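Local coordinates for protein putative retaining b-glycosidase (PDB 5A95) that probably hydrolyses mixed-linkage beta-1,3-1,4-glucans with retention of configuration, working as a trimeric glycoside hydrolase of family 5, at residues A[139-144]-A[165-170]; A[150-153]-A[158-161]; A[255-260]-A[310-315]; A[273-278]-A[317-322]. The protein carries 1 engineered substitution. All blocks are in the same frame, centred on the assembly; numbering follows the deposited sequence. Where two conformers were deposited one is given.

Overall arrangement
The four contacts form two pairs on the (beta/alpha)8 barrel. Contacts 1 and 2 touch, centres about 12 Å apart: contact 2 is nested in the connection that contact 1 closes, Trp141 and Ser143 packing on Thr159 and Tyr152. Contacts 3 and 4 lie about 10 Å apart between centres, share helix 312-323 and meet where Pro255 and Ala260 touch Trp278 and Trp274. Some 28 Å separates the centre of contact 1 from those of contacts 3 and 4. Two contacts reach bound glucose: His142 of contact 1 hydrogen-bonds one, and the Tyr256 side chain of contact 3, in the conformer described, comes within about 4 Å of one.

Contact 1 (A[139-144]-A[165-170]); sequences LDWHSI and RDFWRR. With BGC (beta-D-glucopyranose), chain D.
Trp141 lays the six-membered ring of its indole against the face of Phe167 in an offset stack, centroids 4.3 Å apart and planes 23° from parallel. Trp141 CE3 sits over the centre of the phenyl ring, 3.5 Å from Phe167 CG. In both residues CG is anti to the backbone N (chi1 -177° in Trp141, 172° in Phe167), and the two rings overlap as their side chains run in opposing directions, one from the strand and one from the helix. Phe167 CB adds a CH-pi contact over the same indole. Trp168 closes in beside them: its CZ2 presses on Trp141 CB at 3.7 Å, and its CH2 brings the indole edge to Leu139 O at 3.4 Å. No hydrogen bond joins the two segments. The buried indole N-H groups are satisfied nearby, Trp141 NE1 by Thr164 OG1 and Trp168 NE1 by Leu186 O.

This dense aromatic core gives way to charge on the outer side of the helix. There the partly exposed Arg170 NE meets Asp166 OD2 at 2.8 Å in a salt bridge lying in the guanidinium plane, and Arg169 NH1 bonds to Tyr152 O of a neighbouring subunit. Toward the C-terminal end of the strand, His142 serves the glycan pocket: ND1 donates its N-H to the syn lone pair of Asp140 OD2 at 2.6 Å, which fixes the ring's rotation, and NE2 donates almost straight to O3 of a glucose at 3.0 Å. A parallel barrel strand packed under the helix that follows it, with sugar-binding residues at its C-terminal end, is typical of the (beta/alpha)8 barrel of family 5 glycosidases.

Contact 2 (A[150-153]-A[158-161]); sequences EQYQ and DTTI
Tyr152 and Glu150 carry the two direct hydrogen bonds between these segments. Tyr152 OH donates to Thr159 O at 2.8 Å, coming from above the carbonyl plane with a C=O...donor angle of 102°. Thr159 O is also reached by Lys162 NZ of a neighbouring subunit. Glu150, its chain extended beyond CG, accepts the N-H of Ile161 on OE2 at 2.9 Å; the bond is nearly straight (169°) but arrives from above the carboxylate plane. One water adds an indirect link, donating to Glu150 O and to Asp158 OD1, 2.8 Å from each. Across the subunit boundary, Asp158 OD2 forms a salt bridge with the same Lys162, and Gln151 NE2 makes a hydrogen bond to that residue's carbonyl oxygen.

Ile161 opens helix 161-174, and Thr160 is its N-cap, OG1 accepting from Glu163 N. The Glu150 carboxylate therefore lies at the N-terminal end of the helix, where the helix dipole would probably stabilise its negative charge. Glu150 itself belongs to a G1 beta bulge: with Gln151 it faces Tyr146, its backbone in the left-handed region.

The remaining contacts are van der Waals. Thr159 CG2 rests 3.4 Å from Tyr152 OH, while the Asp158 backbone lies over one face of the phenol ring. Asp158 OD1 comes to 3.2 Å from Tyr152 CD2, the carboxylate and ring planes 75° apart. A phenylalanine in place of Tyr152 would probably leave Thr159 O without its hydroxyl donor, and the ring without the bond that ties its end to this loop.

Contact 3 (A[255-260]-A[310-315]); sequences PYPQKA and GSYGPR
With CG anti to the backbone N (chi1 161°), Tyr312 sends its phenol from helix 312-323 across the loop 255-260, with one ring face against Pro257 and the hydroxyl at Pro255. The hydroxyl donates to Pro255 O at 2.7 Å, with a C=O...donor angle of 135° and a moderate tilt from the carbonyl plane. Gly293 N also bonds to Tyr312 OH, so two backbone groups grip this buried oxygen. The Pro257 ring stands roughly perpendicular to the run of the Tyr312 side chain: Pro257 CB is 3.8 Å from the ring centroid of Tyr312 in a CH-pi contact, 20° off the normal, and Pro257 CD reaches to 3.7 Å from Tyr312 CZ. An alanine at Tyr312 would take away both grips, and is likely to leave Pro255 O and Gly293 N without this partner and open a gap beside the proline.

Past the proline the loop turns back, Lys259 N bonding to Tyr256 O at 3.1 Å. Asp308 OD2 receives both Gly310 N and Tyr312 N. The Tyr256 side chain leaves this packing and, in the conformer described, its OH bonds to Gln291 NE2 beside the bound glucose. The loop follows barrel strand 250-252 and leads into helix 267-279, which packs back on it: Pro255 touches Trp278, Ala260 touches Leu273 and Trp274, and Arg315 of helix 312-323 pairs with Asp267.

Contact 4 (A[273-278]-A[317-322]); sequences LWDEKW and VKYMQK
Tyr319 packs its ring against Trp274, Asp275 and Trp278 of helix 267-279, joining two outer helices of the (beta/alpha)8 barrel. Tyr319 CG is anti to the backbone N (chi1 -178°), which carries the phenol across to the other helix. Trp274 CB lies over one face of the phenol in a CH-pi contact, 4.2 Å from the ring centroid, and Trp274 CE3 approaches Tyr319 CG at 3.8 Å. Tyr319 turns its edge to the face of Trp278, offset, planes at 77°, with Tyr319 CE2 3.6 Å from Trp278 CH2. At the far end of the ring, Tyr319 OH donates to Asp275 OD1 at 2.7 Å, on the anti side and tilted out of the carboxylate plane in the conformer described.

The short helical segments approach to 11.9 Å between axes and cross at -52°, a spacing the bulky rings span. In the next shell Asp275 OD1 also pairs with Lys323 NZ. Phe270 and Tyr234 pack on Trp274, while Ala253 lies against Trp278. The Trp278 indole is laid back over its own helix, with Trp274 O 3.4 Å above the ring plane near its rim.

Contact 1 (A[139-144]-A[165-170])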
# COMPACT_ATOMS: atom_id res chain seq x y z
N LEU A 139 -3.38 11.95 -22.31
CA LEU A 139 -2.57 11.01 -21.57
C LEU A 139 -3.49 10.16 -20.72
O LEU A 139 -4.26 10.68 -19.91
CB LEU A 139 -1.55 11.74 -20.69
CG LEU A 139 -0.59 12.66 -21.43
CD1 LEU A 139 0.42 13.28 -20.47
CD2 LEU A 139 0.11 11.98 -22.60
N ASP A 140 -3.41 8.85 -20.94
CA ASP A 140 -4.32 7.87 -20.36
C ASP A 140 -3.53 6.94 -19.44
O ASP A 140 -2.60 6.26 -19.87
CB ASP A 140 -4.99 7.13 -21.53
CG ASP A 140 -5.45 5.73 -21.21
OD1 ASP A 140 -5.86 5.43 -20.08
OD2 ASP A 140 -5.38 4.89 -22.14
N TRP A 141 -3.86 6.97 -18.15
CA TRP A 141 -3.29 6.00 -17.23
C TRP A 141 -4.07 4.69 -17.43
O TRP A 141 -5.23 4.53 -16.99
CB TRP A 141 -3.39 6.54 -15.81
CG TRP A 141 -2.77 5.68 -14.73
CD1 TRP A 141 -3.42 5.19 -13.62
CD2 TRP A 141 -1.41 5.25 -14.61
NE1 TRP A 141 -2.55 4.49 -12.83
CE2 TRP A 141 -1.31 4.51 -13.41
CE3 TRP A 141 -0.25 5.42 -15.39
CZ2 TRP A 141 -0.10 3.97 -12.96
CZ3 TRP A 141 0.95 4.87 -14.93
CH2 TRP A 141 1.02 4.14 -13.75
N HIS A 142 -3.45 3.80 -18.17
CA HIS A 142 -4.19 2.73 -18.84
C HIS A 142 -4.21 1.46 -17.98
O HIS A 142 -3.48 0.50 -18.22
CB HIS A 142 -3.62 2.48 -20.22
CG HIS A 142 -4.53 1.70 -21.10
ND1 HIS A 142 -5.51 2.29 -21.85
CD2 HIS A 142 -4.63 0.37 -21.32
CE1 HIS A 142 -6.15 1.36 -22.53
NE2 HIS A 142 -5.64 0.19 -22.22
N SER A 143 -5.09 1.48 -17.00
CA SER A 143 -5.38 0.34 -16.18
C SER A 143 -6.84 -0.07 -16.40
O SER A 143 -7.66 0.66 -16.96
CB SER A 143 -5.08 0.66 -14.72
OG SER A 143 -5.33 -0.45 -13.87
N ILE A 144 -7.15 -1.30 -15.98
CA ILE A 144 -8.46 -1.93 -16.12
C ILE A 144 -8.70 -2.66 -14.81
O ILE A 144 -7.95 -3.61 -14.50
CB ILE A 144 -8.53 -2.92 -17.29
CG1 ILE A 144 -8.11 -2.27 -18.61
CG2 ILE A 144 -9.94 -3.49 -17.38
CD1 ILE A 144 -8.22 -3.16 -19.82
N ARG A 165 -1.43 8.13 -8.00
CA ARG A 165 -1.25 9.51 -7.55
C ARG A 165 0.11 10.04 -8.00
O ARG A 165 0.22 11.18 -8.45
CB ARG A 165 -1.31 9.59 -6.02
CG ARG A 165 -2.66 9.42 -5.39
CD ARG A 165 -2.54 9.68 -3.90
NE ARG A 165 -3.73 9.36 -3.16
CZ ARG A 165 -4.83 10.10 -3.13
NH1 ARG A 165 -4.85 11.29 -3.73
NH2 ARG A 165 -5.89 9.67 -2.46
N ASP A 166 1.16 9.24 -7.83
CA ASP A 166 2.50 9.69 -8.19
C ASP A 166 2.66 9.93 -9.68
O ASP A 166 3.31 10.90 -10.09
CB ASP A 166 3.56 8.73 -7.65
CG ASP A 166 4.94 9.09 -8.12
OD1 ASP A 166 5.50 10.07 -7.58
OD2 ASP A 166 5.47 8.44 -9.04
N PHE A 167 2.07 9.06 -10.49
CA PHE A 167 2.03 9.29 -11.92
C PHE A 167 1.43 10.65 -12.24
O PHE A 167 2.05 11.47 -12.94
CB PHE A 167 1.29 8.15 -12.64
CG PHE A 167 1.03 8.40 -14.10
CD1 PHE A 167 2.02 8.20 -15.03
CD2 PHE A 167 -0.21 8.87 -14.53
CE1 PHE A 167 1.79 8.45 -16.36
CE2 PHE A 167 -0.45 9.11 -15.87
CZ PHE A 167 0.56 8.90 -16.78
N TRP A 168 0.26 10.92 -11.68
CA TRP A 168 -0.40 12.18 -11.99
C TRP A 168 0.36 13.38 -11.40
O TRP A 168 0.41 14.45 -12.03
CB TRP A 168 -1.88 12.15 -11.59
CG TRP A 168 -2.67 11.29 -12.52
CD1 TRP A 168 -3.35 10.15 -12.21
CD2 TRP A 168 -2.80 11.45 -13.94
NE1 TRP A 168 -3.91 9.62 -13.33
CE2 TRP A 168 -3.59 10.40 -14.42
CE3 TRP A 168 -2.30 12.40 -14.86
CZ2 TRP A 168 -3.89 10.25 -15.75
CZ3 TRP A 168 -2.60 12.24 -16.18
CH2 TRP A 168 -3.39 11.18 -16.62
N ARG A 169 0.96 13.24 -10.22
CA ARG A 169 1.79 14.31 -9.66
C ARG A 169 2.94 14.64 -10.61
O ARG A 169 3.19 15.83 -10.93
CB ARG A 169 2.31 13.88 -8.27
CG ARG A 169 3.20 14.89 -7.57
CD ARG A 169 4.68 14.78 -7.99
NE ARG A 169 5.52 15.68 -7.22
CZ ARG A 169 5.99 15.41 -6.00
NH1 ARG A 169 5.72 14.27 -5.42
NH2 ARG A 169 6.74 16.30 -5.36
N ARG A 170 3.63 13.62 -11.09
CA ARG A 170 4.79 13.83 -11.94
C ARG A 170 4.40 14.45 -13.28
O ARG A 170 5.09 15.34 -13.80
CB ARG A 170 5.52 12.52 -12.21
CG ARG A 170 6.29 11.95 -11.04
CD ARG A 170 6.77 10.56 -11.42
NE ARG A 170 7.47 9.79 -10.40
CZ ARG A 170 8.79 9.80 -10.23
NH1 ARG A 170 9.58 10.58 -10.92
NH2 ARG A 170 9.32 9.00 -9.33
C2 BGC D . -8.86 -2.32 -23.28
C3 BGC D . -7.77 -2.40 -24.35
C4 BGC D . -7.99 -3.65 -25.21
C5 BGC D . -9.39 -3.63 -25.78
C6 BGC D . -9.68 -4.82 -26.66
C1 BGC D . -10.26 -2.60 -23.81
O1 BGC D . -11.15 -3.01 -22.80
O2 BGC D . -8.79 -1.01 -22.60
O3 BGC D . -6.48 -2.36 -23.66
O4 BGC D . -7.06 -3.83 -26.29
O5 BGC D . -10.28 -3.72 -24.67
O6 BGC D . -11.07 -4.76 -26.95

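Contact 2 (A[150-153]-A[158-161])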
# COMPACT_ATOMS: atom_id res chain seq x y z
N GLU A 150 -7.32 -2.02 -5.45
CA GLU A 150 -6.06 -2.33 -6.14
C GLU A 150 -6.07 -3.74 -6.73
O GLU A 150 -5.08 -4.45 -6.61
CB GLU A 150 -4.82 -2.05 -5.25
CG GLU A 150 -4.79 -0.61 -4.75
CD GLU A 150 -3.70 -0.31 -3.78
OE1 GLU A 150 -3.10 -1.27 -3.27
OE2 GLU A 150 -3.40 0.90 -3.51
N GLN A 151 -7.17 -4.09 -7.38
CA GLN A 151 -7.32 -5.38 -8.05
C GLN A 151 -7.70 -5.13 -9.51
O GLN A 151 -8.52 -4.27 -9.80
CB GLN A 151 -8.42 -6.25 -7.39
CG GLN A 151 -8.27 -6.44 -5.90
CD GLN A 151 -7.05 -7.23 -5.51
OE1 GLN A 151 -6.91 -8.41 -5.86
NE2 GLN A 151 -6.17 -6.62 -4.75
N TYR A 152 -7.14 -5.93 -10.42
CA TYR A 152 -7.17 -5.61 -11.85
C TYR A 152 -7.48 -6.79 -12.74
O TYR A 152 -7.36 -7.97 -12.35
CB TYR A 152 -5.83 -4.94 -12.29
CG TYR A 152 -5.51 -3.78 -11.38
CD1 TYR A 152 -6.09 -2.54 -11.56
CD2 TYR A 152 -4.68 -3.96 -10.30
CE1 TYR A 152 -5.88 -1.51 -10.66
CE2 TYR A 152 -4.46 -2.95 -9.39
CZ TYR A 152 -5.03 -1.70 -9.59
OH TYR A 152 -4.81 -0.70 -8.67
N GLN A 153 -7.79 -6.48 -13.99
CA GLN A 153 -8.09 -7.49 -14.97
C GLN A 153 -6.89 -8.37 -15.32
O GLN A 153 -7.06 -9.55 -15.64
CB GLN A 153 -8.71 -6.84 -16.22
CG GLN A 153 -9.05 -7.84 -17.32
CD GLN A 153 -9.83 -7.18 -18.41
OE1 GLN A 153 -10.94 -6.75 -18.17
NE2 GLN A 153 -9.26 -7.14 -19.60
N ASP A 158 -1.64 -3.64 -13.46
CA ASP A 158 -1.53 -3.58 -12.01
C ASP A 158 -0.91 -2.27 -11.55
O ASP A 158 0.09 -1.82 -12.08
CB ASP A 158 -0.65 -4.74 -11.50
CG ASP A 158 -0.66 -4.88 -10.00
OD1 ASP A 158 -1.74 -4.92 -9.43
OD2 ASP A 158 0.38 -4.97 -9.36
N THR A 159 -1.54 -1.68 -10.53
CA THR A 159 -1.08 -0.44 -9.97
C THR A 159 -1.56 -0.33 -8.53
O THR A 159 -2.17 -1.27 -7.99
CB THR A 159 -1.49 0.78 -10.86
OG1 THR A 159 -0.88 1.99 -10.37
CG2 THR A 159 -3.01 0.98 -10.96
N THR A 160 -1.24 0.78 -7.90
CA THR A 160 -1.70 1.08 -6.55
C THR A 160 -2.21 2.52 -6.56
O THR A 160 -1.93 3.30 -7.47
CB THR A 160 -0.56 0.99 -5.52
OG1 THR A 160 0.45 1.96 -5.85
CG2 THR A 160 0.03 -0.40 -5.45
N ILE A 161 -2.95 2.87 -5.52
CA ILE A 161 -3.35 4.28 -5.38
C ILE A 161 -2.11 5.16 -5.30
O ILE A 161 -2.04 6.21 -5.90
CB ILE A 161 -4.31 4.47 -4.19
CG1 ILE A 161 -5.60 3.69 -4.42
CG2 ILE A 161 -4.61 5.95 -4.01
CD1 ILE A 161 -6.56 3.67 -3.26
O HOH W 1 -3.58 -6.38 -7.92

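Contact 3 (A[255-260]-A[310-315])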
# COMPACT_ATOMS: atom_id res chain seq x y z
N PRO A 255 -17.79 3.12 -26.00
CA PRO A 255 -18.95 2.46 -26.56
C PRO A 255 -18.60 1.47 -27.69
O PRO A 255 -18.95 1.66 -28.87
CB PRO A 255 -19.76 3.62 -27.09
CG PRO A 255 -18.71 4.60 -27.56
CD PRO A 255 -17.63 4.49 -26.54
N TYR A 256 -17.94 0.37 -27.33
CA TYR A 256 -17.72 -0.69 -28.28
C TYR A 256 -19.07 -1.29 -28.75
O TYR A 256 -20.08 -1.17 -28.05
CB TYR A 256 -16.81 -1.71 -27.66
CG TYR A 256 -15.34 -1.33 -27.64
CD1 TYR A 256 -14.65 -1.08 -28.81
CD2 TYR A 256 -14.62 -1.30 -26.45
CE1 TYR A 256 -13.30 -0.78 -28.81
CE2 TYR A 256 -13.26 -1.04 -26.45
CZ TYR A 256 -12.61 -0.77 -27.62
OH TYR A 256 -11.25 -0.50 -27.59
N PRO A 257 -19.06 -1.96 -29.92
CA PRO A 257 -20.33 -2.32 -30.53
C PRO A 257 -21.26 -3.24 -29.75
O PRO A 257 -22.48 -3.13 -29.88
CB PRO A 257 -19.92 -3.01 -31.87
CG PRO A 257 -18.47 -3.34 -31.73
CD PRO A 257 -17.93 -2.24 -30.83
N GLN A 258 -20.68 -4.13 -28.94
CA GLN A 258 -21.47 -5.13 -28.21
C GLN A 258 -21.74 -4.72 -26.77
O GLN A 258 -22.34 -5.48 -26.03
CB GLN A 258 -20.84 -6.51 -28.28
CG GLN A 258 -20.68 -7.01 -29.71
CD GLN A 258 -19.88 -8.27 -29.79
OE1 GLN A 258 -18.67 -8.27 -29.55
NE2 GLN A 258 -20.55 -9.36 -30.12
N LYS A 259 -21.37 -3.50 -26.37
CA LYS A 259 -21.75 -3.03 -25.04
C LYS A 259 -23.27 -2.89 -24.89
O LYS A 259 -23.85 -3.35 -23.92
CB LYS A 259 -21.07 -1.71 -24.69
CG LYS A 259 -19.55 -1.80 -24.60
CD LYS A 259 -19.01 -2.83 -23.59
CE LYS A 259 -19.28 -2.48 -22.15
NZ LYS A 259 -18.58 -3.40 -21.21
N ALA A 260 -23.89 -2.22 -25.85
CA ALA A 260 -25.35 -2.18 -25.92
C ALA A 260 -25.84 -3.42 -26.64
O ALA A 260 -25.28 -3.79 -27.67
CB ALA A 260 -25.81 -0.93 -26.65
N GLY A 310 -19.86 -4.24 -39.27
CA GLY A 310 -19.52 -2.96 -39.87
C GLY A 310 -20.60 -1.92 -39.78
O GLY A 310 -20.31 -0.73 -39.86
N SER A 311 -21.86 -2.34 -39.59
CA SER A 311 -22.96 -1.39 -39.45
C SER A 311 -22.78 -0.46 -38.27
O SER A 311 -23.31 0.64 -38.25
CB SER A 311 -24.31 -2.14 -39.39
OG SER A 311 -24.32 -3.08 -38.34
N TYR A 312 -22.04 -0.89 -37.26
CA TYR A 312 -21.74 -0.04 -36.13
C TYR A 312 -21.02 1.24 -36.48
O TYR A 312 -21.24 2.26 -35.83
CB TYR A 312 -20.93 -0.81 -35.14
CG TYR A 312 -20.12 -0.05 -34.11
CD1 TYR A 312 -20.67 0.37 -32.92
CD2 TYR A 312 -18.77 0.14 -34.31
CE1 TYR A 312 -19.88 0.97 -31.95
CE2 TYR A 312 -17.97 0.71 -33.36
CZ TYR A 312 -18.53 1.12 -32.17
OH TYR A 312 -17.70 1.66 -31.22
N GLY A 313 -20.12 1.21 -37.47
CA GLY A 313 -19.33 2.39 -37.76
C GLY A 313 -20.21 3.60 -38.08
O GLY A 313 -20.13 4.64 -37.42
N PRO A 314 -21.07 3.47 -39.10
CA PRO A 314 -21.93 4.59 -39.43
C PRO A 314 -22.84 5.00 -38.28
O PRO A 314 -23.12 6.17 -38.11
CB PRO A 314 -22.71 4.08 -40.66
CG PRO A 314 -21.76 3.10 -41.31
CD PRO A 314 -21.02 2.44 -40.16
N ARG A 315 -23.30 4.01 -37.52
CA ARG A 315 -24.18 4.31 -36.39
C ARG A 315 -23.50 5.14 -35.31
O ARG A 315 -24.04 6.17 -34.88
CB ARG A 315 -24.71 3.05 -35.74
CG ARG A 315 -25.78 2.37 -36.48
CD ARG A 315 -26.55 1.41 -35.58
NE ARG A 315 -27.44 0.74 -36.49
CZ ARG A 315 -27.39 -0.54 -36.83
NH1 ARG A 315 -26.49 -1.31 -36.31
NH2 ARG A 315 -28.28 -1.01 -37.70

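Contact 4 (A[273-278]-A[317-322])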
# COMPACT_ATOMS: atom_id res chain seq x y z
N LEU A 273 -30.14 3.12 -26.35
CA LEU A 273 -29.31 2.49 -25.34
C LEU A 273 -28.04 3.29 -25.08
O LEU A 273 -27.62 3.43 -23.92
CB LEU A 273 -28.99 1.05 -25.74
CG LEU A 273 -30.15 0.09 -25.59
CD1 LEU A 273 -29.89 -1.21 -26.31
CD2 LEU A 273 -30.42 -0.18 -24.13
N TRP A 274 -27.41 3.80 -26.13
CA TRP A 274 -26.24 4.65 -25.94
C TRP A 274 -26.58 5.91 -25.15
O TRP A 274 -25.85 6.29 -24.24
CB TRP A 274 -25.60 5.01 -27.28
CG TRP A 274 -24.97 3.85 -27.99
CD1 TRP A 274 -24.52 2.68 -27.44
CD2 TRP A 274 -24.68 3.75 -29.40
NE1 TRP A 274 -24.03 1.86 -28.42
CE2 TRP A 274 -24.10 2.48 -29.63
CE3 TRP A 274 -24.93 4.59 -30.49
CZ2 TRP A 274 -23.72 2.06 -30.90
CZ3 TRP A 274 -24.56 4.18 -31.73
CH2 TRP A 274 -23.95 2.91 -31.94
N ASP A 275 -27.71 6.53 -25.46
CA ASP A 275 -28.04 7.74 -24.74
C ASP A 275 -28.32 7.44 -23.27
O ASP A 275 -27.93 8.23 -22.40
CB ASP A 275 -29.20 8.47 -25.42
CG ASP A 275 -29.12 9.96 -25.22
OD1 ASP A 275 -28.47 10.66 -26.03
OD2 ASP A 275 -29.69 10.42 -24.23
N GLU A 276 -28.93 6.29 -22.98
CA GLU A 276 -29.26 5.95 -21.61
C GLU A 276 -28.04 5.80 -20.73
O GLU A 276 -28.02 6.28 -19.60
CB GLU A 276 -30.08 4.64 -21.57
CG GLU A 276 -31.51 4.83 -22.04
CD GLU A 276 -32.33 3.55 -22.08
OE1 GLU A 276 -31.81 2.47 -21.74
OE2 GLU A 276 -33.52 3.65 -22.43
N LYS A 277 -27.03 5.09 -21.22
CA LYS A 277 -25.89 4.77 -20.39
C LYS A 277 -24.81 5.82 -20.38
O LYS A 277 -24.15 6.00 -19.37
CB LYS A 277 -25.31 3.38 -20.76
CG LYS A 277 -26.11 2.19 -20.19
CD LYS A 277 -25.90 2.06 -18.69
CE LYS A 277 -26.71 0.90 -18.11
NZ LYS A 277 -26.57 0.79 -16.64
N TRP A 278 -24.61 6.53 -21.49
CA TRP A 278 -23.51 7.51 -21.55
C TRP A 278 -23.79 8.77 -22.34
O TRP A 278 -23.28 9.82 -21.98
CB TRP A 278 -22.21 6.84 -22.02
CG TRP A 278 -22.30 6.25 -23.40
CD1 TRP A 278 -22.76 5.00 -23.76
CD2 TRP A 278 -21.96 6.90 -24.64
NE1 TRP A 278 -22.71 4.84 -25.12
CE2 TRP A 278 -22.24 6.00 -25.69
CE3 TRP A 278 -21.45 8.16 -24.96
CZ2 TRP A 278 -21.99 6.32 -27.02
CZ3 TRP A 278 -21.20 8.47 -26.27
CH2 TRP A 278 -21.50 7.57 -27.28
N VAL A 317 -20.77 6.94 -35.50
CA VAL A 317 -20.40 8.24 -36.01
C VAL A 317 -21.61 9.19 -36.11
O VAL A 317 -21.52 10.34 -35.70
CB VAL A 317 -19.66 8.10 -37.36
CG1 VAL A 317 -19.53 9.42 -38.08
CG2 VAL A 317 -18.28 7.50 -37.11
N LYS A 318 -22.72 8.70 -36.62
CA LYS A 318 -23.95 9.50 -36.71
C LYS A 318 -24.37 9.96 -35.32
O LYS A 318 -24.71 11.11 -35.11
CB LYS A 318 -25.07 8.67 -37.37
CG LYS A 318 -26.41 9.38 -37.50
CD LYS A 318 -27.32 8.72 -38.53
CE LYS A 318 -28.53 9.59 -38.85
NZ LYS A 318 -29.73 9.00 -38.25
N TYR A 319 -24.34 9.04 -34.37
CA TYR A 319 -24.72 9.36 -33.00
C TYR A 319 -23.77 10.39 -32.37
O TYR A 319 -24.22 11.40 -31.81
CB TYR A 319 -24.80 8.08 -32.16
CG TYR A 319 -25.22 8.34 -30.76
CD1 TYR A 319 -26.55 8.59 -30.47
CD2 TYR A 319 -24.29 8.38 -29.73
CE1 TYR A 319 -26.95 8.90 -29.19
CE2 TYR A 319 -24.68 8.69 -28.43
CZ TYR A 319 -26.02 8.92 -28.16
OH TYR A 319 -26.37 9.24 -26.90
N MET A 320 -22.46 10.15 -32.46
CA MET A 320 -21.53 11.10 -31.87
C MET A 320 -21.63 12.48 -32.53
O MET A 320 -21.51 13.50 -31.84
CB MET A 320 -20.10 10.60 -31.95
CG MET A 320 -19.82 9.37 -31.09
SD MET A 320 -18.10 8.87 -31.05
CE MET A 320 -17.79 8.56 -32.78
N GLN A 321 -21.82 12.50 -33.83
CA GLN A 321 -21.86 13.79 -34.54
C GLN A 321 -23.09 14.58 -34.13
O GLN A 321 -23.00 15.79 -33.94
CB GLN A 321 -21.73 13.60 -36.09
CG GLN A 321 -20.29 13.17 -36.49
CD GLN A 321 -19.97 13.01 -37.99
OE1 GLN A 321 -20.87 12.74 -38.82
NE2 GLN A 321 -18.66 13.10 -38.34
N LYS A 322 -24.23 13.91 -33.92
CA LYS A 322 -25.44 14.55 -33.41
C LYS A 322 -25.23 15.17 -32.03
O LYS A 322 -25.71 16.27 -31.75
CB LYS A 322 -26.60 13.54 -33.33
CG LYS A 322 -27.86 14.17 -32.78
CD LYS A 322 -29.06 13.28 -32.93
CE LYS A 322 -30.31 14.05 -32.51
NZ LYS A 322 -31.52 13.21 -32.52